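Local coordinates for PTS-dependent dihydroxyacetone kinase operon regulatory protein (Escherichia coli, PDB 4LRZ) that positively regulates the dhaKLM operon from a sigma-70 promoter and represses its own expression, here represented by its N-terminal, probably sensory, part with GAF and PAS domains, at residues 51-56 against 183-188; 120-125 against 155-160; 62-67 against 73-78; 289-294 against 298-303. All coordinates share one frame; numbering follows the deposited sequence. Where two conformers were deposited one is given.

Contact 1 (51-56 against 183-188); sequences KAMLTL and REVGNL
Leu56 meets Leu188 and Val185 where two helices of the GAF domain pack side by side: helix 51-66, which leads into the central sheet, and the long helix 174-211, which follows its last strand. The short helical segments run closer to antiparallel than to parallel, at 132°, and their axes come within 9.8 Å of each other. Leu56 and Val185 lie nearest in the backbone, with 6.1 Å between their CA atoms.

The side-chain contacts are all apolar, and the four participants are buried. The CA-CB bond of Leu56 points at the other helix. Its CG stands anti to the carbonyl carbon (chi1 -67°), and from there branch CD1 comes within 3.7 Å of CB of Leu188. Leu188 also directs its CA-CB bond across, and the two leucines touch at a slant, the methyl of one against the stem of the other. Leucine suits this place because its branches are long enough to span the gap between the two helix axes.

Val185 is short and stiff, as befits the place where the backbones are closest. Met53 offers a flexible chain whose end leads away from residues 183-188, to Leu85 of strand 84-89 and to Leu189, one residue further along helix 174-211. That helix also borders the second subunit: Leu188 packs on Asn187 of that chain as well.

A single methyl of Val185 does the touching: CG1, placed anti to its own backbone N (chi1 -174°), lies 4.0 Å from Leu56 CB and 4.0 Å from the carbonyl O of Met53.

Contact 2 (120-125 against 155-160); sequences LAAISG and GRLTGT
Ala122 on helix 117-124 presses its methyl between the two branches of Leu157, at the start of strand 157-166. Ala122 CB lies 3.8 Å from Leu157 CD2 and 3.9 Å from Leu157 CD1, so the leucine receives it with a forked end and not with a single methyl. Leu157 reaches this position with CG anti to its backbone N (chi1 170°). Alanine suits the helix here, since its small side chain lets the helix come near the strand.

The polar link is made through water. One water accepts the N-H of Ala122 at 2.7 Å from its N, and it is also hydrogen-bonded to Thr160 OG1 at 2.8 Å. Threonine thus brings a hydroxyl to the helix side of a strand while its branched shape remains suited to beta structure.

Within the helix, two donors of one residue grip a single carbonyl. Ser124 N and Ser124 OG approach Leu120 O from opposite faces of the carbonyl plane, the hydroxyl bond measuring 2.8 Å between OG and O. Ser124 OG also takes the N-H of Gln126. Next comes Gly125, whose positive phi of 86° favours glycine as the helix ends.

A classic beta bulge, with Thr158 and Gly159 both facing Leu150, shifts the strand's alternation, so that Leu157 and Thr160 both point at the helix. The contact thus joins helix 117-124 to the antiparallel sheet of the GAF domain. Around it, Ala121 packs on Ala147 and Pro149 of strand 143-151, Thr160 is bonded to strand 74-79 through Leu78, and helix 14-26 touches helix 117-124 through Leu15 and Arg22.

Contact 3 (62-67 against 73-78); sequences EDAWEY and CALFIL
Trp65 and Leu75 are the nearest backbone positions, 7.9 Å apart at their CA atoms, where the last turns of helix 51-66 lie over the beginning of strand 74-79. Leu75 points its CA-CB bond at the helix. With CG anti to the carbonyl carbon (chi1 -64°), it sends CD1 to the helix surface, 4.1 Å from Trp65 CB and 4.2 Å from Ala64 CB. Alanine's lone methyl allows this approach, and the leucine is further enclosed by Leu61 of the same helix and by Leu163 and Asn88 of the neighbouring strands.

Trp65 extends the contact toward the strand's start. Its CG is anti to the backbone N (chi1 176°), which carries the indole along the sheet until CZ3 stands 3.8 Å from Cys73 SG. The sulfur approaches obliquely, 5.0 Å from the centroid of the six-membered ring, in a sulfur-aromatic contact. A small, polarisable thiol suits a place beside a broad aromatic ring; Cys73 packs also on Cys165.

The acidic residues of this helix look elsewhere: Asp63 forms a salt bridge to Arg183 of the second subunit, and Glu62 one to a basic side chain of another protein. An amphipathic helix that turns through a short loop into an antiparallel sheet and packs back on it is the alpha/beta layering of the GAF fold.

Contact 4 (289-294 against 298-303); sequences KPIIET and SFILLL
Ile291 sets its side chain aslant across the strand pair toward Ile300, the two lying on one face of an antiparallel hairpin and touching through Ile291 CD1 and Ile300 CG1 at 4.0 Å. Each has its CG1 branch anti to the carbonyl carbon, and beta-branched isoleucine suits the extended backbone. Their direct partners stand on the same face: Ser298 opposite Ile291, CB to CB 4.0 Å, and Lys289 opposite Ile300. The lysine's chain bends at chi2 (76°), and its NZ ends in a salt bridge to Glu210 of the second subunit.

Pro290 and Phe299 occupy the other face. The phenyl ring lies beside the proline, its CE1 4.2 Å from Pro290 CB, while CD1 lies 3.9 Å from Pro290 CA, which meets the ring obliquely. Proline suits a non-hydrogen-bonded pair, where its missing N-H costs no bond to residues 298-303.

On either side of that pair the backbones exchange two bonds each. Lys289 N to Ile300 O is short (2.7 Å) and almost straight, at 177°; Ser298 N meets Ile291 O in the carbonyl plane at 2.8 Å. Glu293 leans toward Ser298, but its carboxylate pairs with Arg200 and Asn203 of the second subunit. The chemistry implies a division of labour in this PAS-domain hairpin: backbone bonds fix the register, apolar groups meet on both faces, and charged ends reach outward to join the dimer.

How the contacts relate
From the N terminus, helix 51-66 enters contact 1 and then contact 3, which closes a short loop onto strand 74-79. Contact 2 follows, closing a loop of 29 residues between residues 120-125 and 155-160. Contact 1 closes last of these three, when helix 174-211 returns, so contacts 2 and 3 lie in series, both nested inside it. All three belong to the GAF domain and touch: Met53 meets Ile77 and Thr158, and strands 74-79 and 157-166 are neighbours in one sheet. Contact 4 comes later, a separate hairpin in the PAS domain about 38 Å from contact 1 between centres, with helix 174-211 leading from one domain toward the other.

Contact 1 (51-56 against 183-188)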
loop_
_atom_site.group_PDB
_atom_site.type_symbol
_atom_site.label_atom_id
_atom_site.label_comp_id
_atom_site.label_asym_id
_atom_site.label_seq_id
_atom_site.Cartn_x
_atom_site.Cartn_y
_atom_site.Cartn_z
ATOM N N LYS F 51 3.908 11.610 -13.699
ATOM C CA LYS F 51 3.971 12.348 -12.460
ATOM C C LYS F 51 3.808 11.435 -11.225
ATOM O O LYS F 51 4.669 11.431 -10.343
ATOM C CB LYS F 51 2.889 13.441 -12.456
ATOM C CG LYS F 51 3.005 14.486 -11.300
ATOM C CD LYS F 51 1.591 15.062 -10.874
ATOM C CE LYS F 51 1.239 16.415 -11.492
ATOM N NZ LYS F 51 1.942 17.608 -10.865
ATOM N N ALA F 52 2.744 10.632 -11.211
ATOM C CA ALA F 52 2.432 9.815 -10.066
ATOM C C ALA F 52 3.603 8.885 -9.730
ATOM O O ALA F 52 4.109 8.911 -8.606
ATOM C CB ALA F 52 1.113 9.062 -10.264
ATOM N N MET F 53 4.067 8.102 -10.696
ATOM C CA MET F 53 5.208 7.219 -10.450
ATOM C C MET F 53 6.494 8.037 -10.176
ATOM O O MET F 53 7.346 7.631 -9.395
ATOM C CB MET F 53 5.394 6.228 -11.618
ATOM C CG MET F 53 6.742 5.424 -11.629
ATOM S SD MET F 53 7.732 5.548 -13.200
ATOM C CE MET F 53 7.459 7.283 -13.512
ATOM N N LEU F 54 6.627 9.190 -10.812
ATOM C CA LEU F 54 7.860 9.976 -10.711
ATOM C C LEU F 54 8.108 10.518 -9.344
ATOM O O LEU F 54 9.212 10.408 -8.805
ATOM C CB LEU F 54 7.829 11.217 -11.634
ATOM C CG LEU F 54 8.752 11.179 -12.827
ATOM C CD1 LEU F 54 8.725 12.504 -13.567
ATOM C CD2 LEU F 54 10.176 10.764 -12.427
ATOM N N THR F 55 7.094 11.161 -8.801
ATOM C CA THR F 55 7.292 11.853 -7.555
ATOM C C THR F 55 7.610 10.820 -6.480
ATOM O O THR F 55 8.459 11.070 -5.633
ATOM C CB THR F 55 6.114 12.743 -7.174
ATOM O OG1 THR F 55 5.056 11.927 -6.718
ATOM C CG2 THR F 55 5.646 13.536 -8.368
ATOM N N LEU F 56 6.986 9.649 -6.571
ATOM C CA LEU F 56 7.214 8.565 -5.615
ATOM C C LEU F 56 8.615 8.002 -5.819
ATOM O O LEU F 56 9.393 7.827 -4.877
ATOM C CB LEU F 56 6.171 7.481 -5.811
ATOM C CG LEU F 56 4.704 7.783 -5.487
ATOM C CD1 LEU F 56 3.915 6.515 -5.725
ATOM C CD2 LEU F 56 4.521 8.184 -4.004
ATOM N N ARG F 183 9.847 -2.443 -6.245
ATOM C CA ARG F 183 8.665 -2.941 -5.524
ATOM C C ARG F 183 8.004 -1.979 -4.539
ATOM O O ARG F 183 6.772 -1.980 -4.382
ATOM C CB ARG F 183 8.910 -4.305 -4.932
ATOM C CG ARG F 183 8.299 -5.337 -5.899
ATOM C CD ARG F 183 9.240 -6.474 -6.272
ATOM N NE ARG F 183 9.456 -7.379 -5.147
ATOM C CZ ARG F 183 9.754 -8.677 -5.265
ATOM N NH1 ARG F 183 9.871 -9.261 -6.468
ATOM N NH2 ARG F 183 9.942 -9.386 -4.169
ATOM N N GLU F 184 8.811 -1.124 -3.920
ATOM C CA GLU F 184 8.301 -0.131 -3.003
ATOM C C GLU F 184 7.494 0.920 -3.757
ATOM O O GLU F 184 6.382 1.209 -3.362
ATOM C CB GLU F 184 9.455 0.489 -2.204
ATOM C CG GLU F 184 9.242 1.942 -1.792
ATOM C CD GLU F 184 10.263 2.442 -0.744
ATOM O OE1 GLU F 184 9.785 3.042 0.249
ATOM O OE2 GLU F 184 11.511 2.264 -0.906
ATOM N N VAL F 185 8.037 1.474 -4.844
ATOM C CA VAL F 185 7.316 2.458 -5.659
ATOM C C VAL F 185 5.990 1.830 -6.244
ATOM O O VAL F 185 4.889 2.387 -6.112
ATOM C CB VAL F 185 8.239 3.042 -6.758
ATOM C CG1 VAL F 185 7.551 4.151 -7.502
ATOM C CG2 VAL F 185 9.557 3.569 -6.152
ATOM N N GLY F 186 6.093 0.643 -6.822
ATOM C CA GLY F 186 4.913 -0.152 -7.163
ATOM C C GLY F 186 3.865 -0.208 -6.070
ATOM O O GLY F 186 2.680 0.177 -6.270
ATOM N N ASN F 187 4.248 -0.613 -4.884
ATOM C CA ASN F 187 3.238 -0.777 -3.871
ATOM C C ASN F 187 2.640 0.556 -3.440
ATOM O O ASN F 187 1.477 0.611 -3.037
ATOM C CB ASN F 187 3.760 -1.605 -2.709
ATOM C CG ASN F 187 4.002 -3.046 -3.106
ATOM O OD1 ASN F 187 3.325 -3.580 -3.991
ATOM N ND2 ASN F 187 4.982 -3.667 -2.494
ATOM N N LEU F 188 3.428 1.615 -3.561
ATOM C CA LEU F 188 2.934 2.905 -3.210
ATOM C C LEU F 188 1.890 3.363 -4.227
ATOM O O LEU F 188 0.972 4.069 -3.861
ATOM C CB LEU F 188 4.059 3.881 -3.128
ATOM C CG LEU F 188 4.669 4.353 -1.806
ATOM C CD1 LEU F 188 4.012 3.923 -0.528
ATOM C CD2 LEU F 188 6.185 4.162 -1.828
#

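Contact 2 (120-125 against 155-160)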
loop_
_atom_site.group_PDB
_atom_site.type_symbol
_atom_site.label_atom_id
_atom_site.label_comp_id
_atom_site.label_asym_id
_atom_site.label_seq_id
_atom_site.Cartn_x
_atom_site.Cartn_y
_atom_site.Cartn_z
ATOM N N LEU F 120 16.704 -4.472 -20.769
ATOM C CA LEU F 120 16.459 -5.903 -20.658
ATOM C C LEU F 120 15.551 -6.214 -19.465
ATOM O O LEU F 120 14.851 -7.241 -19.436
ATOM C CB LEU F 120 17.773 -6.614 -20.477
ATOM C CG LEU F 120 18.100 -7.814 -21.319
ATOM C CD1 LEU F 120 19.159 -8.625 -20.545
ATOM C CD2 LEU F 120 16.864 -8.661 -21.776
ATOM N N ALA F 121 15.543 -5.325 -18.477
ATOM C CA ALA F 121 14.684 -5.558 -17.322
ATOM C C ALA F 121 13.218 -5.586 -17.722
ATOM O O ALA F 121 12.501 -6.510 -17.336
ATOM C CB ALA F 121 14.941 -4.537 -16.203
ATOM N N ALA F 122 12.784 -4.587 -18.486
ATOM C CA ALA F 122 11.408 -4.530 -18.972
ATOM C C ALA F 122 11.143 -5.561 -20.056
ATOM O O ALA F 122 10.032 -6.067 -20.170
ATOM C CB ALA F 122 11.088 -3.148 -19.541
ATOM N N ILE F 123 12.136 -5.835 -20.881
ATOM C CA ILE F 123 11.973 -6.875 -21.884
ATOM C C ILE F 123 11.756 -8.221 -21.186
ATOM O O ILE F 123 10.899 -8.996 -21.610
ATOM C CB ILE F 123 13.190 -6.964 -22.850
ATOM C CG1 ILE F 123 13.206 -5.758 -23.811
ATOM C CG2 ILE F 123 13.150 -8.265 -23.684
ATOM C CD1 ILE F 123 14.628 -5.394 -24.353
ATOM N N SER F 124 12.506 -8.490 -20.106
ATOM C CA SER F 124 12.444 -9.800 -19.469
ATOM C C SER F 124 11.395 -9.860 -18.383
ATOM O O SER F 124 10.934 -10.946 -18.003
ATOM C CB SER F 124 13.796 -10.190 -18.898
ATOM O OG SER F 124 14.100 -9.395 -17.762
ATOM N N GLY F 125 11.015 -8.695 -17.881
ATOM C CA GLY F 125 10.000 -8.608 -16.853
ATOM C C GLY F 125 10.655 -8.790 -15.480
ATOM O O GLY F 125 9.972 -8.903 -14.472
ATOM N N GLY F 155 -1.315 -3.676 -12.634
ATOM C CA GLY F 155 -0.417 -4.758 -13.028
ATOM C C GLY F 155 0.443 -4.632 -14.274
ATOM O O GLY F 155 1.183 -5.564 -14.584
ATOM N N ARG F 156 0.358 -3.519 -15.013
ATOM C CA ARG F 156 1.211 -3.382 -16.216
ATOM C C ARG F 156 2.429 -2.509 -15.994
ATOM O O ARG F 156 2.519 -1.791 -14.994
ATOM C CB ARG F 156 0.448 -2.908 -17.471
ATOM C CG ARG F 156 -0.606 -1.834 -17.255
ATOM C CD ARG F 156 -0.594 -0.802 -18.412
ATOM N NE ARG F 156 -1.922 -0.633 -18.999
ATOM C CZ ARG F 156 -2.908 0.102 -18.477
ATOM N NH1 ARG F 156 -4.101 0.161 -19.102
ATOM N NH2 ARG F 156 -2.713 0.768 -17.331
ATOM N N LEU F 157 3.348 -2.586 -16.955
ATOM C CA LEU F 157 4.661 -1.968 -16.864
ATOM C C LEU F 157 4.524 -0.448 -16.947
ATOM O O LEU F 157 3.774 0.106 -17.758
ATOM C CB LEU F 157 5.603 -2.526 -17.933
ATOM C CG LEU F 157 6.971 -1.889 -18.219
ATOM C CD1 LEU F 157 8.013 -2.366 -17.253
ATOM C CD2 LEU F 157 7.376 -2.231 -19.660
ATOM N N THR F 158 5.228 0.225 -16.067
ATOM C CA THR F 158 5.058 1.674 -15.952
ATOM C C THR F 158 6.398 2.370 -15.873
ATOM O O THR F 158 6.497 3.571 -16.085
ATOM C CB THR F 158 3.991 2.050 -14.865
ATOM O OG1 THR F 158 3.495 3.367 -15.130
ATOM C CG2 THR F 158 4.455 1.844 -13.338
ATOM N N GLY F 159 7.461 1.593 -15.671
ATOM C CA GLY F 159 8.795 2.170 -15.603
ATOM C C GLY F 159 9.836 1.202 -15.132
ATOM O O GLY F 159 9.540 -0.016 -14.988
ATOM N N THR F 160 11.041 1.732 -14.864
ATOM C CA THR F 160 12.212 0.904 -14.513
ATOM C C THR F 160 13.093 1.690 -13.554
ATOM O O THR F 160 13.267 2.896 -13.717
ATOM C CB THR F 160 13.084 0.567 -15.770
ATOM O OG1 THR F 160 12.345 -0.289 -16.643
ATOM C CG2 THR F 160 14.383 -0.147 -15.358
HETATM O O HOH W 1 13.644 -2.020 -18.414
#

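Contact 3 (62-67 against 73-78)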
loop_
_atom_site.group_PDB
_atom_site.type_symbol
_atom_site.label_atom_id
_atom_site.label_comp_id
_atom_site.label_asym_id
_atom_site.label_seq_id
_atom_site.Cartn_x
_atom_site.Cartn_y
_atom_site.Cartn_z
ATOM N N GLU F 62 16.273 9.630 -3.949
ATOM C CA GLU F 62 16.966 10.522 -2.993
ATOM C C GLU F 62 17.377 9.825 -1.705
ATOM O O GLU F 62 18.522 9.969 -1.281
ATOM C CB GLU F 62 16.137 11.776 -2.629
ATOM C CG GLU F 62 16.022 12.676 -3.866
ATOM C CD GLU F 62 14.817 13.589 -3.839
ATOM O OE1 GLU F 62 14.535 14.227 -4.903
ATOM O OE2 GLU F 62 14.173 13.681 -2.754
ATOM N N ASP F 63 16.449 9.085 -1.108
ATOM C CA ASP F 63 16.734 8.330 0.096
ATOM C C ASP F 63 17.777 7.222 -0.136
ATOM O O ASP F 63 18.627 6.989 0.722
ATOM C CB ASP F 63 15.444 7.750 0.691
ATOM C CG ASP F 63 14.482 8.850 1.245
ATOM O OD1 ASP F 63 13.463 8.491 1.876
ATOM O OD2 ASP F 63 14.723 10.078 1.069
ATOM N N ALA F 64 17.729 6.540 -1.281
ATOM C CA ALA F 64 18.657 5.424 -1.488
ATOM C C ALA F 64 20.033 6.036 -1.561
ATOM O O ALA F 64 20.968 5.504 -0.987
ATOM C CB ALA F 64 18.356 4.621 -2.765
ATOM N N TRP F 65 20.125 7.178 -2.231
ATOM C CA TRP F 65 21.405 7.875 -2.405
ATOM C C TRP F 65 21.996 8.322 -1.057
ATOM O O TRP F 65 23.156 8.040 -0.749
ATOM C CB TRP F 65 21.250 9.067 -3.370
ATOM C CG TRP F 65 22.486 9.859 -3.516
ATOM C CD1 TRP F 65 22.625 11.198 -3.325
ATOM C CD2 TRP F 65 23.787 9.354 -3.850
ATOM N NE1 TRP F 65 23.935 11.562 -3.523
ATOM C CE2 TRP F 65 24.667 10.451 -3.856
ATOM C CE3 TRP F 65 24.287 8.079 -4.150
ATOM C CZ2 TRP F 65 26.043 10.317 -4.138
ATOM C CZ3 TRP F 65 25.643 7.942 -4.416
ATOM C CH2 TRP F 65 26.511 9.062 -4.403
ATOM N N GLU F 66 21.190 9.027 -0.276
ATOM C CA GLU F 66 21.578 9.518 1.041
ATOM C C GLU F 66 22.296 8.465 1.906
ATOM O O GLU F 66 23.316 8.773 2.467
ATOM C CB GLU F 66 20.352 10.048 1.798
ATOM C CG GLU F 66 20.746 10.737 3.123
ATOM C CD GLU F 66 19.589 10.953 4.101
ATOM O OE1 GLU F 66 19.883 11.256 5.294
ATOM O OE2 GLU F 66 18.403 10.838 3.685
ATOM N N TYR F 67 21.754 7.246 2.000
ATOM C CA TYR F 67 22.360 6.186 2.822
ATOM C C TYR F 67 23.484 5.394 2.152
ATOM O O TYR F 67 24.073 4.509 2.777
ATOM C CB TYR F 67 21.299 5.247 3.393
ATOM C CG TYR F 67 20.448 5.961 4.371
ATOM C CD1 TYR F 67 20.806 6.039 5.718
ATOM C CD2 TYR F 67 19.318 6.643 3.939
ATOM C CE1 TYR F 67 20.039 6.739 6.603
ATOM C CE2 TYR F 67 18.543 7.328 4.813
ATOM C CZ TYR F 67 18.902 7.378 6.139
ATOM O OH TYR F 67 18.094 8.092 6.971
ATOM N N CYS F 73 28.321 6.276 -8.378
ATOM C CA CYS F 73 27.188 5.638 -8.998
ATOM C C CYS F 73 26.073 6.631 -9.292
ATOM O O CYS F 73 26.100 7.755 -8.834
ATOM C CB CYS F 73 26.648 4.475 -8.155
ATOM S SG CYS F 73 25.559 4.996 -6.826
ATOM N N ALA F 74 25.098 6.197 -10.073
ATOM C CA ALA F 74 23.999 7.042 -10.479
ATOM C C ALA F 74 22.768 6.189 -10.409
ATOM O O ALA F 74 22.806 4.970 -10.659
ATOM C CB ALA F 74 24.224 7.510 -11.900
ATOM N N LEU F 75 21.657 6.839 -10.132
ATOM C CA LEU F 75 20.377 6.155 -10.091
ATOM C C LEU F 75 19.472 6.840 -11.135
ATOM O O LEU F 75 19.507 8.084 -11.272
ATOM C CB LEU F 75 19.803 6.256 -8.681
ATOM C CG LEU F 75 20.603 5.568 -7.548
ATOM C CD1 LEU F 75 20.327 6.186 -6.153
ATOM C CD2 LEU F 75 20.301 4.089 -7.506
ATOM N N PHE F 76 18.676 6.037 -11.850
ATOM C CA PHE F 76 17.800 6.509 -12.900
ATOM C C PHE F 76 16.365 6.032 -12.661
ATOM O O PHE F 76 16.153 4.901 -12.263
ATOM C CB PHE F 76 18.215 5.867 -14.253
ATOM C CG PHE F 76 19.536 6.363 -14.861
ATOM C CD1 PHE F 76 20.185 7.504 -14.416
ATOM C CD2 PHE F 76 20.061 5.693 -15.996
ATOM C CE1 PHE F 76 21.370 7.947 -15.044
ATOM C CE2 PHE F 76 21.227 6.133 -16.656
ATOM C CZ PHE F 76 21.884 7.271 -16.164
ATOM N N ILE F 77 15.381 6.872 -12.962
ATOM C CA ILE F 77 14.023 6.375 -13.208
ATOM C C ILE F 77 13.748 6.439 -14.730
ATOM O O ILE F 77 14.009 7.454 -15.335
ATOM C CB ILE F 77 12.934 7.244 -12.548
ATOM C CG1 ILE F 77 13.508 8.044 -11.415
ATOM C CG2 ILE F 77 11.731 6.352 -12.125
ATOM C CD1 ILE F 77 12.510 8.170 -10.140
ATOM N N LEU F 78 13.236 5.365 -15.334
ATOM C CA LEU F 78 12.858 5.390 -16.738
ATOM C C LEU F 78 11.362 5.079 -16.854
ATOM O O LEU F 78 10.831 4.298 -16.027
ATOM C CB LEU F 78 13.678 4.402 -17.577
ATOM C CG LEU F 78 15.226 4.499 -17.544
ATOM C CD1 LEU F 78 15.790 3.599 -16.443
ATOM C CD2 LEU F 78 15.822 4.070 -18.852
#

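Contact 4 (289-294 against 298-303)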
loop_
_atom_site.group_PDB
_atom_site.type_symbol
_atom_site.label_atom_id
_atom_site.label_comp_id
_atom_site.label_asym_id
_atom_site.label_seq_id
_atom_site.Cartn_x
_atom_site.Cartn_y
_atom_site.Cartn_z
ATOM N N LYS F 289 -30.434 -2.406 12.667
ATOM C CA LYS F 289 -29.641 -3.343 11.883
ATOM C C LYS F 289 -28.283 -3.525 12.535
ATOM O O LYS F 289 -27.456 -2.634 12.486
ATOM C CB LYS F 289 -29.488 -2.827 10.450
ATOM C CG LYS F 289 -28.556 -3.620 9.567
ATOM C CD LYS F 289 -29.165 -4.933 9.088
ATOM C CE LYS F 289 -28.548 -5.360 7.783
ATOM N NZ LYS F 289 -28.706 -6.819 7.576
ATOM N N PRO F 290 -28.065 -4.666 13.194
ATOM C CA PRO F 290 -26.712 -5.005 13.688
ATOM C C PRO F 290 -25.764 -5.250 12.541
ATOM O O PRO F 290 -26.187 -5.764 11.502
ATOM C CB PRO F 290 -26.927 -6.335 14.440
ATOM C CG PRO F 290 -28.425 -6.399 14.722
ATOM C CD PRO F 290 -29.076 -5.680 13.567
ATOM N N ILE F 291 -24.496 -4.889 12.715
ATOM C CA ILE F 291 -23.449 -5.268 11.759
ATOM C C ILE F 291 -22.370 -5.977 12.544
ATOM O O ILE F 291 -21.738 -5.378 13.425
ATOM C CB ILE F 291 -22.799 -4.048 11.054
ATOM C CG1 ILE F 291 -23.820 -3.228 10.272
ATOM C CG2 ILE F 291 -21.649 -4.495 10.118
ATOM C CD1 ILE F 291 -23.300 -1.796 9.932
ATOM N N ILE F 292 -22.134 -7.236 12.215
ATOM C CA ILE F 292 -21.316 -8.100 13.059
ATOM C C ILE F 292 -19.987 -8.311 12.370
ATOM O O ILE F 292 -19.946 -8.807 11.246
ATOM C CB ILE F 292 -22.050 -9.443 13.349
ATOM C CG1 ILE F 292 -23.406 -9.153 14.018
ATOM C CG2 ILE F 292 -21.153 -10.401 14.213
ATOM C CD1 ILE F 292 -24.510 -10.173 13.706
ATOM N N GLU F 293 -18.906 -7.889 13.015
ATOM C CA GLU F 293 -17.585 -7.902 12.376
ATOM C C GLU F 293 -16.577 -8.494 13.348
ATOM O O GLU F 293 -16.844 -8.558 14.550
ATOM C CB GLU F 293 -17.154 -6.473 11.971
ATOM C CG GLU F 293 -17.872 -5.884 10.736
ATOM C CD GLU F 293 -17.514 -4.387 10.469
ATOM O OE1 GLU F 293 -18.100 -3.519 11.161
ATOM O OE2 GLU F 293 -16.672 -4.095 9.572
ATOM N N THR F 294 -15.415 -8.907 12.861
ATOM C CA THR F 294 -14.402 -9.447 13.775
ATOM C C THR F 294 -14.181 -8.507 14.981
ATOM O O THR F 294 -14.127 -8.974 16.125
ATOM C CB THR F 294 -13.065 -9.813 13.046
ATOM O OG1 THR F 294 -12.400 -8.622 12.609
ATOM C CG2 THR F 294 -13.355 -10.686 11.806
ATOM N N SER F 298 -21.420 -3.250 15.229
ATOM C CA SER F 298 -21.806 -1.899 14.890
ATOM C C SER F 298 -23.308 -1.932 14.617
ATOM O O SER F 298 -23.885 -3.025 14.399
ATOM C CB SER F 298 -21.077 -1.449 13.622
ATOM O OG SER F 298 -19.722 -1.176 13.886
ATOM N N PHE F 299 -23.928 -0.744 14.586
ATOM C CA PHE F 299 -25.365 -0.634 14.410
ATOM C C PHE F 299 -25.787 0.392 13.393
ATOM O O PHE F 299 -25.127 1.400 13.206
ATOM C CB PHE F 299 -26.041 -0.352 15.748
ATOM C CG PHE F 299 -25.899 -1.477 16.735
ATOM C CD1 PHE F 299 -26.777 -2.568 16.700
ATOM C CD2 PHE F 299 -24.863 -1.469 17.682
ATOM C CE1 PHE F 299 -26.647 -3.620 17.610
ATOM C CE2 PHE F 299 -24.718 -2.534 18.607
ATOM C CZ PHE F 299 -25.612 -3.610 18.564
ATOM N N ILE F 300 -26.873 0.093 12.696
ATOM C CA ILE F 300 -27.574 1.111 11.945
ATOM C C ILE F 300 -28.988 1.220 12.469
ATOM O O ILE F 300 -29.647 0.206 12.685
ATOM C CB ILE F 300 -27.648 0.826 10.460
ATOM C CG1 ILE F 300 -26.251 0.835 9.859
ATOM C CG2 ILE F 300 -28.542 1.907 9.777
ATOM C CD1 ILE F 300 -26.255 0.517 8.377
ATOM N N LEU F 301 -29.434 2.451 12.680
ATOM C CA LEU F 301 -30.793 2.718 13.105
ATOM C C LEU F 301 -31.461 3.579 12.079
ATOM O O LEU F 301 -30.972 4.669 11.761
ATOM C CB LEU F 301 -30.812 3.387 14.477
ATOM C CG LEU F 301 -32.142 3.890 15.018
ATOM C CD1 LEU F 301 -33.040 2.719 15.416
ATOM C CD2 LEU F 301 -31.906 4.788 16.194
ATOM N N LEU F 302 -32.562 3.073 11.548
ATOM C CA LEU F 302 -33.368 3.809 10.595
ATOM C C LEU F 302 -34.667 4.321 11.187
ATOM O O LEU F 302 -35.375 3.611 11.906
ATOM C CB LEU F 302 -33.663 2.976 9.355
ATOM C CG LEU F 302 -32.406 2.562 8.617
ATOM C CD1 LEU F 302 -32.098 1.128 8.913
ATOM C CD2 LEU F 302 -32.652 2.700 7.178
ATOM N N LEU F 303 -34.967 5.573 10.878
ATOM C CA LEU F 303 -36.169 6.190 11.356
ATOM C C LEU F 303 -37.047 6.295 10.153
ATOM O O LEU F 303 -36.753 7.024 9.204
ATOM C CB LEU F 303 -35.893 7.563 11.965
ATOM C CG LEU F 303 -34.760 7.626 12.992
ATOM C CD1 LEU F 303 -34.379 9.074 13.274
ATOM C CD2 LEU F 303 -35.117 6.890 14.277
#